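Local structure of hydrolase, haloacid dehalogenase-like family (3S6J) at residues S58-E62 with T63-I67; P38-M41 with W42-H45. The protein probably acts as a metal-dependent sugar phosphatase of the haloacid dehalogenase superfamily, the crystallised part holding the hydrolase domain and carrying bound calcium. One frame throughout, in Å; residues are numbered along the deposited sequence.

Contact 1: S58-E62 with T63-I67; sequences SLSRE and TGMSI
Thr-63 and Gly-64 fold back onto the carbonyl oxygen of Ser-60, which ends helix 52-63 in a Schellman motif. In Thr-63 the two branches at CB part ways. OG1 takes the position between the backbone N and the carbonyl carbon (chi1 77°), which swings the hydroxyl onto Ser-60 O, 3.0 Å from Thr-63 OG1. The other branch, CG2, lies beside the backbone N and packs on Leu-39; its approach to Leu-59 O is too close to be trusted.

Ser-60 O thus accepts three bonds. Gly-64 N arrives in the carbonyl plane at 3.0 Å, Thr-63 N comes from well above that plane, and Thr-63 OG1 is tilted 17° from it. Met-65 N adds a weak bond to the same oxygen, long but fairly straight, the 6→1 bond of the Schellman motif; Gly-64 N to Arg-61 O, also weak, is its 5→2 partner. Gly-64 itself has positive phi (93°), where a CB would be jammed against the preceding carbonyl.

Beyond the glycine the chain runs back alongside the last helical turn. Ile-67 CG1 lies 3.7 Å from Ser-60 OG, an approach made less certain by the doubtful crowding of that hydroxyl against Ser-66.

The turn leads from helix 52-63 into the loop before helix 69-85. Glu-62 reaches across to helix 41-47 with salt bridges to Arg-43 and Arg-46, while Leu-59 and Thr-63 rest on Leu-39, and Ile-67 on Ile-37, in the loop preceding that helix.

Contact 2: P38-M41 with W42-H45; sequences PLAM and WRIH
The N-terminal end of helix 41-47 belongs to the helical cap that, as in related haloacid dehalogenase-like phosphatases, is inserted into the Rossmann-like core; here Ala-40, the N-cap residue, packs its CB against the indole of Trp-42. The methyl meets CD1 at 3.5 Å, obliquely to the ring. Trp-42 reaches it because its CG stands between the backbone N and the carbonyl carbon (chi1 75°), folding the indole back toward the helix start.

Arg-43 lies over one face of that indole, its CG 3.3 Å above the ring plane and offset toward the rim. Further out, Trp-42 CZ2 sits 3.4 Å above the plane of the Arg-43 guanidinium, which bridges to Glu-62 and, on the second subunit, to Glu-210. Leu-39 comes up on another side of Arg-43: CD2 touches Arg-43 CB at 3.6 Å, the two side chains crossing at about a right angle, and the same methyl lies 4.0 Å from Ile-44 CG1.

The alanine brings no side-chain acceptor to the N-cap, and Met-41 N is instead bonded to Asp-19 of the second subunit. His-45 points its ring away from this turn, giving NE2 to Gly-193 O and pairing ND1 with Tyr-22 OH of the second subunit.

Within the turn, Arg-43 N bonds only weakly to Ala-40 O. A sounder helical bond follows, from His-45 N to Met-41 O at 3.0 Å (N-H...O angle 153°).

Overall arrangement
Contact 2 comes first along the chain and contact 1 follows, one at the start of helix 41-47 and the other at the end of helix 52-63, the next helix. Their centres are 13 Å apart on the same side of the chain's centre, and they touch directly: Glu-62 OE1 meets Arg-43 NE at 2.7 Å, and Leu-59 CD2 packs against Arg-43 O at 3.7 Å. The two helix ends are thereby tied together within the helical cap. Contact 1 lies away from the annotated sites, whereas the side chain of His-45 in contact 2 is about 5 Å from a bound calcium ion, and contact 2 also meets the second subunit.

Contact 1: S58-E62 with T63-I67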
ATOM      1  N   SER E  58      -1.983 -13.988  12.449  1.00 42.99           N
ATOM      2  CA  SER E  58      -2.165 -12.589  12.795  1.00 43.86           C
ATOM      3  C   SER E  58      -3.504 -12.034  12.300  1.00 45.04           C
ATOM      4  O   SER E  58      -4.282 -11.491  13.085  1.00 45.82           O
ATOM      5  CB  SER E  58      -1.003 -11.754  12.266  1.00 41.95           C
ATOM      6  OG  SER E  58      -1.059 -10.464  12.836  1.00 45.15           O
ATOM      7  N   LEU E  59      -3.763 -12.181  11.000  1.00 45.65           N
ATOM      8  CA  LEU E  59      -5.027 -11.759  10.382  1.00 46.41           C
ATOM      9  C   LEU E  59      -6.182 -12.471  11.066  1.00 47.37           C
ATOM     10  O   LEU E  59      -7.236 -11.888  11.315  1.00 48.50           O
ATOM     11  CB  LEU E  59      -5.032 -12.095   8.885  1.00 41.39           C
ATOM     12  CG  LEU E  59      -3.935 -11.410   8.071  1.00 45.03           C
ATOM     13  CD1 LEU E  59      -3.773 -12.018   6.662  1.00 44.85           C
ATOM     14  CD2 LEU E  59      -4.210  -9.905   8.003  1.00 44.29           C
ATOM     15  N   SER E  60      -5.942 -13.743  11.353  1.00 44.41           N
ATOM     16  CA  SER E  60      -6.857 -14.631  12.045  1.00 49.18           C
ATOM     17  C   SER E  60      -7.371 -13.993  13.332  1.00 51.41           C
ATOM     18  O   SER E  60      -8.551 -13.647  13.468  1.00 52.08           O
ATOM     19  CB  SER E  60      -6.081 -15.902  12.397  1.00 47.45           C
ATOM     20  OG  SER E  60      -6.926 -17.007  12.601  1.00 53.03           O
ATOM     21  N   ARG E  61      -6.460 -13.854  14.283  1.00 48.86           N
ATOM     22  CA  ARG E  61      -6.742 -13.194  15.545  1.00 49.36           C
ATOM     23  C   ARG E  61      -7.366 -11.802  15.392  1.00 50.08           C
ATOM     24  O   ARG E  61      -8.260 -11.440  16.151  1.00 50.06           O
ATOM     25  CB  ARG E  61      -5.456 -13.134  16.367  1.00 50.96           C
ATOM     26  CG  ARG E  61      -5.446 -12.089  17.447  1.00 52.52           C
ATOM     27  CD  ARG E  61      -4.968 -12.696  18.751  1.00 48.17           C
ATOM     28  NE  ARG E  61      -6.093 -13.173  19.550  1.00 52.65           N
ATOM     29  CZ  ARG E  61      -5.978 -13.989  20.596  1.00 52.23           C
ATOM     30  NH1 ARG E  61      -4.773 -14.420  20.971  1.00 50.91           N
ATOM     31  NH2 ARG E  61      -7.060 -14.370  21.265  1.00 52.30           N
ATOM     32  N   GLU E  62      -6.921 -11.017  14.412  1.00 52.42           N
ATOM     33  CA  GLU E  62      -7.471  -9.665  14.287  1.00 49.50           C
ATOM     34  C   GLU E  62      -8.896  -9.659  13.727  1.00 52.16           C
ATOM     35  O   GLU E  62      -9.615  -8.668  13.856  1.00 51.16           O
ATOM     36  CB  GLU E  62      -6.515  -8.706  13.568  1.00 49.98           C
ATOM     37  CG  GLU E  62      -6.730  -8.453  12.083  1.00 49.54           C
ATOM     38  CD  GLU E  62      -5.749  -7.391  11.560  1.00 48.42           C
ATOM     39  OE1 GLU E  62      -5.993  -6.765  10.496  1.00 42.65           O
ATOM     40  OE2 GLU E  62      -4.725  -7.172  12.247  1.00 51.34           O
ATOM     41  N   THR E  63      -9.320 -10.785  13.151  1.00 52.60           N
ATOM     42  CA  THR E  63     -10.698 -10.929  12.672  1.00 52.50           C
ATOM     43  C   THR E  63     -11.567 -11.740  13.631  1.00 49.97           C
ATOM     44  O   THR E  63     -12.778 -11.819  13.437  1.00 50.91           O
ATOM     45  CB  THR E  63     -10.784 -11.585  11.277  1.00 51.63           C
ATOM     46  OG1 THR E  63     -10.585 -13.000  11.399  1.00 47.44           O
ATOM     47  CG2 THR E  63      -9.753 -10.987  10.332  1.00 48.44           C
ATOM     48  N   GLY E  64     -10.943 -12.356  14.639  1.00 51.61           N
ATOM     49  CA  GLY E  64     -11.658 -12.942  15.765  1.00 48.23           C
ATOM     50  C   GLY E  64     -12.020 -14.413  15.635  1.00 49.82           C
ATOM     51  O   GLY E  64     -12.994 -14.892  16.226  1.00 45.67           O
HETATM   52  N   MSE E  65     -11.226 -15.160  14.889  1.00 49.24           N
HETATM   53  CA  MSE E  65     -11.691 -16.476  14.520  1.00 48.41           C
HETATM   54  C   MSE E  65     -10.704 -17.659  14.603  1.00 51.02           C
HETATM   55  O   MSE E  65     -10.905 -18.555  15.428  1.00 55.40           O
HETATM   56  CB  MSE E  65     -12.396 -16.384  13.175  1.00 48.98           C
HETATM   57  CG  MSE E  65     -11.960 -17.420  12.225  1.00 50.71           C
HETATM   58 SE   MSE E  65     -10.531 -16.703  11.147  1.00 70.44          SE
HETATM   59  CE  MSE E  65     -11.638 -15.515  10.043  1.00 49.25           C
ATOM     60  N   SER E  66      -9.666 -17.664  13.772  1.00 48.08           N
ATOM     61  CA  SER E  66      -8.639 -18.710  13.757  1.00 46.91           C
ATOM     62  C   SER E  66      -8.722 -19.633  12.544  1.00 47.21           C
ATOM     63  O   SER E  66      -9.801 -19.975  12.061  1.00 48.05           O
ATOM     64  CB  SER E  66      -8.597 -19.533  15.046  1.00 47.45           C
ATOM     65  OG  SER E  66      -9.390 -20.700  14.926  1.00 45.21           O
ATOM     66  N   ILE E  67      -7.559 -20.053  12.069  1.00 44.86           N
ATOM     67  CA  ILE E  67      -7.478 -20.867  10.872  1.00 42.52           C
ATOM     68  C   ILE E  67      -6.718 -22.151  11.173  1.00 42.08           C
ATOM     69  O   ILE E  67      -5.609 -22.119  11.701  1.00 43.43           O
ATOM     70  CB  ILE E  67      -6.778 -20.090   9.723  1.00 43.51           C
ATOM     71  CG1 ILE E  67      -7.545 -18.803   9.395  1.00 43.67           C
ATOM     72  CG2 ILE E  67      -6.623 -20.963   8.495  1.00 42.75           C
ATOM     73  CD1 ILE E  67      -6.833 -17.871   8.414  1.00 42.84           C
TER

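Contact 2: P38-M41 with W42-H45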
ATOM      1  N   PRO E  38     -12.599 -12.929   3.672  1.00 39.02           N
ATOM      2  CA  PRO E  38     -12.597 -11.655   2.965  1.00 38.58           C
ATOM      3  C   PRO E  38     -11.942 -10.612   3.850  1.00 38.59           C
ATOM      4  O   PRO E  38     -12.433 -10.326   4.949  1.00 41.25           O
ATOM      5  CB  PRO E  38     -14.089 -11.368   2.779  1.00 42.32           C
ATOM      6  CG  PRO E  38     -14.731 -11.992   3.966  1.00 42.92           C
ATOM      7  CD  PRO E  38     -13.888 -13.194   4.343  1.00 41.38           C
ATOM      8  N   LEU E  39     -10.820 -10.083   3.386  1.00 35.11           N
ATOM      9  CA  LEU E  39     -10.015  -9.152   4.166  1.00 31.58           C
ATOM     10  C   LEU E  39      -9.669  -8.023   3.233  1.00 30.74           C
ATOM     11  O   LEU E  39      -9.256  -8.282   2.105  1.00 27.71           O
ATOM     12  CB  LEU E  39      -8.723  -9.826   4.604  1.00 29.45           C
ATOM     13  CG  LEU E  39      -8.444  -9.679   6.086  1.00 38.16           C
ATOM     14  CD1 LEU E  39      -8.919 -10.923   6.819  1.00 37.76           C
ATOM     15  CD2 LEU E  39      -6.960  -9.440   6.310  1.00 38.73           C
ATOM     16  N   ALA E  40      -9.862  -6.782   3.675  1.00 29.04           N
ATOM     17  CA  ALA E  40      -9.514  -5.634   2.842  1.00 27.61           C
ATOM     18  C   ALA E  40      -8.028  -5.704   2.505  1.00 28.81           C
ATOM     19  O   ALA E  40      -7.210  -6.175   3.291  1.00 27.47           O
ATOM     20  CB  ALA E  40      -9.857  -4.316   3.540  1.00 25.50           C
HETATM   21  N   MSE E  41      -7.660  -5.254   1.325  1.00 28.73           N
HETATM   22  CA  MSE E  41      -6.256  -5.369   0.952  1.00 30.28           C
HETATM   23  C   MSE E  41      -5.237  -4.571   1.771  1.00 28.23           C
HETATM   24  O   MSE E  41      -4.090  -4.980   1.853  1.00 30.03           O
HETATM   25  CB  MSE E  41      -6.074  -5.170  -0.550  1.00 30.27           C
HETATM   26  CG  MSE E  41      -6.109  -6.535  -1.243  1.00 30.03           C
HETATM   27 SE   MSE E  41      -6.427  -6.286  -3.025  1.00 60.34          SE
HETATM   28  CE  MSE E  41      -4.613  -6.608  -3.711  1.00 34.48           C
ATOM     29  N   TRP E  42      -5.637  -3.471   2.392  1.00 26.69           N
ATOM     30  CA  TRP E  42      -4.696  -2.749   3.265  1.00 27.28           C
ATOM     31  C   TRP E  42      -4.238  -3.610   4.474  1.00 29.08           C
ATOM     32  O   TRP E  42      -3.063  -3.547   4.880  1.00 26.98           O
ATOM     33  CB  TRP E  42      -5.271  -1.403   3.730  1.00 25.56           C
ATOM     34  CG  TRP E  42      -6.319  -1.542   4.798  1.00 27.37           C
ATOM     35  CD1 TRP E  42      -7.637  -1.855   4.621  1.00 27.43           C
ATOM     36  CD2 TRP E  42      -6.134  -1.367   6.209  1.00 25.20           C
ATOM     37  NE1 TRP E  42      -8.280  -1.893   5.846  1.00 26.21           N
ATOM     38  CE2 TRP E  42      -7.377  -1.596   6.828  1.00 28.54           C
ATOM     39  CE3 TRP E  42      -5.031  -1.047   7.005  1.00 28.46           C
ATOM     40  CZ2 TRP E  42      -7.550  -1.529   8.215  1.00 28.06           C
ATOM     41  CZ3 TRP E  42      -5.203  -0.966   8.373  1.00 28.34           C
ATOM     42  CH2 TRP E  42      -6.457  -1.208   8.963  1.00 28.76           C
ATOM     43  N   ARG E  43      -5.152  -4.419   5.023  1.00 28.47           N
ATOM     44  CA  ARG E  43      -4.839  -5.330   6.130  1.00 29.73           C
ATOM     45  C   ARG E  43      -3.854  -6.416   5.698  1.00 30.33           C
ATOM     46  O   ARG E  43      -2.991  -6.815   6.467  1.00 31.73           O
ATOM     47  CB  ARG E  43      -6.120  -5.979   6.731  1.00 30.83           C
ATOM     48  CG  ARG E  43      -7.302  -5.020   6.933  1.00 31.85           C
ATOM     49  CD  ARG E  43      -8.368  -5.528   7.915  1.00 31.84           C
ATOM     50  NE  ARG E  43      -7.895  -5.281   9.277  1.00 41.70           N
ATOM     51  CZ  ARG E  43      -8.465  -4.465  10.158  1.00 34.54           C
ATOM     52  NH1 ARG E  43      -9.581  -3.821   9.869  1.00 30.48           N
ATOM     53  NH2 ARG E  43      -7.913  -4.322  11.350  1.00 40.54           N
ATOM     54  N   ILE E  44      -3.988  -6.906   4.465  1.00 31.85           N
ATOM     55  CA  ILE E  44      -3.025  -7.877   3.932  1.00 31.32           C
ATOM     56  C   ILE E  44      -1.650  -7.226   3.708  1.00 30.80           C
ATOM     57  O   ILE E  44      -0.607  -7.818   4.004  1.00 30.77           O
ATOM     58  CB  ILE E  44      -3.526  -8.535   2.620  1.00 28.76           C
ATOM     59  CG1 ILE E  44      -4.818  -9.334   2.888  1.00 28.40           C
ATOM     60  CG2 ILE E  44      -2.437  -9.445   2.041  1.00 27.15           C
ATOM     61  CD1 ILE E  44      -5.648  -9.695   1.649  1.00 24.84           C
ATOM     62  N   HIS E  45      -1.665  -5.992   3.214  1.00 30.90           N
ATOM     63  CA  HIS E  45      -0.434  -5.242   2.910  1.00 30.07           C
ATOM     64  C   HIS E  45       0.343  -4.993   4.199  1.00 30.00           C
ATOM     65  O   HIS E  45       1.572  -5.020   4.211  1.00 31.49           O
ATOM     66  CB  HIS E  45      -0.775  -3.908   2.208  1.00 27.79           C
ATOM     67  CG  HIS E  45       0.412  -3.182   1.636  1.00 29.88           C
ATOM     68  ND1 HIS E  45       0.283  -2.053   0.869  1.00 29.68           N
ATOM     69  CD2 HIS E  45       1.745  -3.451   1.707  1.00 26.01           C
ATOM     70  CE1 HIS E  45       1.485  -1.645   0.481  1.00 30.52           C
ATOM     71  NE2 HIS E  45       2.380  -2.477   0.981  1.00 31.01           N
TER